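Local coordinates for glycerate dehydrogenase related protein (Thermoplasma acidophilum, PDB 3GVX) that probably reduces glyoxylate or hydroxypyruvate with NADH or NADPH and belongs to the D-isomer specific 2-hydroxyacid dehydrogenases, at residues B[217-220]-B[221-225]; B[269-272]-B[273-276]. All coordinates share one frame; numbering follows the deposited sequence.

Interaction 1: residues B[217-220]-B[221-225]; sequences PDMI and GFLKE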
# COMPACT_ATOMS: atom_id res chain seq x y z
N PRO B 217 -16.89 -6.97 -24.31
CA PRO B 217 -17.76 -5.90 -24.83
C PRO B 217 -18.58 -5.21 -23.74
O PRO B 217 -18.85 -4.01 -23.83
CB PRO B 217 -18.65 -6.63 -25.84
CG PRO B 217 -17.81 -7.83 -26.24
CD PRO B 217 -17.22 -8.26 -24.92
N ASP B 218 -18.97 -5.95 -22.71
CA ASP B 218 -19.76 -5.37 -21.63
C ASP B 218 -18.97 -4.35 -20.81
O ASP B 218 -19.50 -3.30 -20.44
CB ASP B 218 -20.31 -6.48 -20.71
CG ASP B 218 -21.37 -7.33 -21.39
OD1 ASP B 218 -21.31 -7.47 -22.63
OD2 ASP B 218 -22.26 -7.86 -20.69
N MSE B 219 -17.71 -4.65 -20.53
CA MSE B 219 -16.86 -3.75 -19.77
C MSE B 219 -16.53 -2.51 -20.57
O MSE B 219 -16.65 -1.39 -20.08
CB MSE B 219 -15.57 -4.48 -19.34
CG MSE B 219 -14.54 -3.61 -18.62
SE MSE B 219 -15.22 -2.60 -17.30
CE MSE B 219 -15.77 -3.76 -16.08
N ILE B 220 -16.13 -2.71 -21.82
CA ILE B 220 -15.80 -1.59 -22.68
C ILE B 220 -17.01 -0.71 -22.93
O ILE B 220 -16.89 0.50 -23.13
CB ILE B 220 -15.25 -2.07 -24.03
CG1 ILE B 220 -13.86 -2.67 -23.80
CG2 ILE B 220 -15.28 -0.95 -25.05
CD1 ILE B 220 -12.92 -2.59 -24.96
N GLY B 221 -18.19 -1.32 -22.91
CA GLY B 221 -19.41 -0.57 -23.13
C GLY B 221 -19.79 0.19 -21.89
O GLY B 221 -20.25 1.33 -21.96
N PHE B 222 -19.59 -0.45 -20.75
CA PHE B 222 -19.91 0.15 -19.47
C PHE B 222 -18.99 1.33 -19.12
O PHE B 222 -19.41 2.24 -18.42
CB PHE B 222 -19.85 -0.91 -18.38
CG PHE B 222 -20.33 -0.44 -17.05
CD1 PHE B 222 -21.68 -0.27 -16.80
CD2 PHE B 222 -19.43 -0.15 -16.04
CE1 PHE B 222 -22.13 0.19 -15.56
CE2 PHE B 222 -19.87 0.30 -14.80
CZ PHE B 222 -21.22 0.47 -14.56
N LEU B 223 -17.77 1.31 -19.62
CA LEU B 223 -16.81 2.38 -19.34
C LEU B 223 -17.15 3.66 -20.09
O LEU B 223 -16.77 4.74 -19.67
CB LEU B 223 -15.39 1.92 -19.67
CG LEU B 223 -14.91 0.86 -18.66
CD1 LEU B 223 -13.55 0.33 -19.06
CD2 LEU B 223 -14.88 1.49 -17.26
N LYS B 224 -17.88 3.52 -21.19
CA LYS B 224 -18.31 4.67 -21.98
C LYS B 224 -19.52 5.30 -21.33
O LYS B 224 -19.62 6.52 -21.21
CB LYS B 224 -18.66 4.23 -23.40
CG LYS B 224 -17.48 3.79 -24.23
CD LYS B 224 -16.88 4.97 -24.97
CE LYS B 224 -15.49 4.64 -25.47
NZ LYS B 224 -14.91 5.83 -26.12
N GLU B 225 -20.46 4.47 -20.91
CA GLU B 225 -21.68 4.95 -20.28
C GLU B 225 -21.36 5.61 -18.99
O GLU B 225 -21.65 6.77 -18.73
CB GLU B 225 -22.58 3.80 -19.90
CG GLU B 225 -23.26 3.11 -20.99
CD GLU B 225 -24.11 2.01 -20.41
OE1 GLU B 225 -24.52 2.16 -19.24
OE2 GLU B 225 -24.37 1.01 -21.11
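Met219 and Leu223 meet one helical turn apart on the buried side of helix 216-225. Met219 is modelled as selenomethionine. Its CG lies anti to the backbone N (chi1 175°), and the chain then bends twice, at chi2 and chi3. This brings the selenium over the branch of Leu223, with Met219 SE 3.7 Å from Leu223 CG and 3.8 Å from Leu223 CD1. The two side chains run obliquely to one another, so the selenium sits against the fork of the leucine and not at a single methyl. Leu223 takes a different first torsion, with CG beside its own backbone N and anti to its carbonyl carbon (chi1 -70°). That rotation lays Leu223 CG 3.2 Å from Met219 O. The same carbonyl accepts the hydrogen bond from Leu223 N, at 3.0 Å. One residue earlier in the series, Phe222 N bonds to Asp218 O at 2.9 Å, and Phe222 CB packs 3.2 Å from that oxygen. The phenyl ring itself leads away from 217-220 and reaches Leu196 of helix 193-196. The first hydrogen bond of the series runs from Gly221 N to Pro217 O, 2.9 Å. On the outer side, Lys224 CG lies 3.5 Å from Ile220 O. Asp218 OD2 accepts a hydrogen bond from Ser193 N. Met219 and Leu223 both also touch Tyr231 of strand 230-233. The chemistry is therefore divided: backbone bonds hold the turn, while the selenium and the leucine branch form an apolar patch that packs the helix onto the sheet of the Rossmann-type domain.

Interaction 2: residues B[269-272]-B[273-276]; sequences IQLA and FENV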
# COMPACT_ATOMS: atom_id res chain seq x y z
N ILE B 269 12.77 -18.61 -1.62
CA ILE B 269 13.60 -19.53 -0.85
C ILE B 269 13.50 -19.30 0.66
O ILE B 269 13.47 -20.25 1.43
CB ILE B 269 15.08 -19.50 -1.35
CG1 ILE B 269 15.83 -20.70 -0.76
CG2 ILE B 269 15.73 -18.16 -1.07
CD1 ILE B 269 15.32 -22.05 -1.28
N GLN B 270 13.41 -18.05 1.08
CA GLN B 270 13.29 -17.75 2.50
C GLN B 270 11.96 -18.21 3.07
O GLN B 270 11.90 -18.76 4.16
CB GLN B 270 13.45 -16.27 2.77
CG GLN B 270 13.58 -15.93 4.24
CD GLN B 270 13.95 -14.49 4.46
OE1 GLN B 270 14.77 -13.93 3.73
NE2 GLN B 270 13.35 -13.87 5.47
N LEU B 271 10.90 -17.96 2.32
CA LEU B 271 9.56 -18.38 2.74
C LEU B 271 9.51 -19.90 2.87
O LEU B 271 8.84 -20.44 3.75
CB LEU B 271 8.50 -17.88 1.75
CG LEU B 271 8.31 -16.36 1.67
CD1 LEU B 271 7.55 -15.99 0.40
CD2 LEU B 271 7.61 -15.86 2.94
N ALA B 272 10.24 -20.59 1.99
CA ALA B 272 10.30 -22.05 2.02
C ALA B 272 10.88 -22.53 3.35
O ALA B 272 10.29 -23.35 4.03
CB ALA B 272 11.13 -22.59 0.84
N PHE B 273 12.03 -21.98 3.74
CA PHE B 273 12.64 -22.39 5.02
C PHE B 273 11.79 -22.00 6.20
O PHE B 273 11.71 -22.72 7.19
CB PHE B 273 14.04 -21.78 5.20
CG PHE B 273 15.07 -22.30 4.25
CD1 PHE B 273 15.20 -23.66 4.02
CD2 PHE B 273 15.90 -21.44 3.57
CE1 PHE B 273 16.14 -24.14 3.12
CE2 PHE B 273 16.84 -21.93 2.68
CZ PHE B 273 16.95 -23.28 2.46
N GLU B 274 11.16 -20.83 6.10
CA GLU B 274 10.32 -20.35 7.17
C GLU B 274 9.15 -21.29 7.40
O GLU B 274 8.81 -21.56 8.54
CB GLU B 274 9.83 -18.94 6.87
CG GLU B 274 10.92 -17.91 7.13
CD GLU B 274 10.50 -16.47 6.87
OE1 GLU B 274 9.59 -16.23 6.06
OE2 GLU B 274 11.09 -15.56 7.48
N ASN B 275 8.57 -21.81 6.33
CA ASN B 275 7.47 -22.73 6.52
C ASN B 275 7.94 -23.98 7.23
O ASN B 275 7.17 -24.61 7.95
CB ASN B 275 6.81 -23.14 5.20
CG ASN B 275 5.48 -23.82 5.42
OD1 ASN B 275 5.23 -24.93 4.93
ND2 ASN B 275 4.60 -23.16 6.17
N VAL B 276 9.20 -24.35 7.02
CA VAL B 276 9.76 -25.53 7.68
C VAL B 276 9.82 -25.32 9.18
O VAL B 276 9.47 -26.19 9.97
CB VAL B 276 11.18 -25.83 7.15
CG1 VAL B 276 11.91 -26.77 8.11
CG2 VAL B 276 11.10 -26.42 5.74
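The phenyl ring of Phe273 lies beside the side chain of Ile269, both pointing the same way from helix 266-279. Phe273 CE2 meets Ile269 CG1 at 3.8 Å. The carbonyl oxygen of Ile269 approaches the ring obliquely, with Ile269 O 3.4 Å from Phe273 CD2. Phe273 CG sits beside its backbone N (chi1 -68°), which swings the ring back over the preceding turn. The flat groups that pair with each other are the Gln270 amide and the Glu274 carboxylate. Their planes are almost perpendicular, 88° apart. Gln270 NE2 gives a weak, long hydrogen bond to Glu274 OE2, 3.5 Å but nearly straight. The other carboxylate oxygen, Glu274 OE1, lies 3.7 Å from Leu271 CD2. Beneath these side chains, Glu274 N bonds to Gln270 O at 2.9 Å, and Asn275 N to Leu271 O at the same length of 2.9 Å. Both side-chain pairs are i to i+4 neighbours along one helix. Leu271 packs on Tyr121 of the second subunit. Ile269, Gln270, Phe273 and Glu274 together face helix 11-20, touching Val13, Ile16, Ala17 and Val20 in that order, while Val276 rests on Met52 and Gln54 of strand 52-55.

Interactions 1 and 2 are separate helical turns on opposite sides of the chain's centre. Their centres are 44 Å apart and their nearest atoms about 31 Å apart, so they do not touch. Interaction 1 lies on the helix of the beta-alpha-beta unit formed by strand 204-207, helix 216-225 and strand 230-233, which packs beside the seven-stranded parallel sheet. Interaction 2 lies against the five-stranded parallel sheet. Its helix comes late in the chain yet packs on the early helix 11-20, returning the chain to the first sheet. Such a two-domain plan fits the family, whose active site usually lies between the domains.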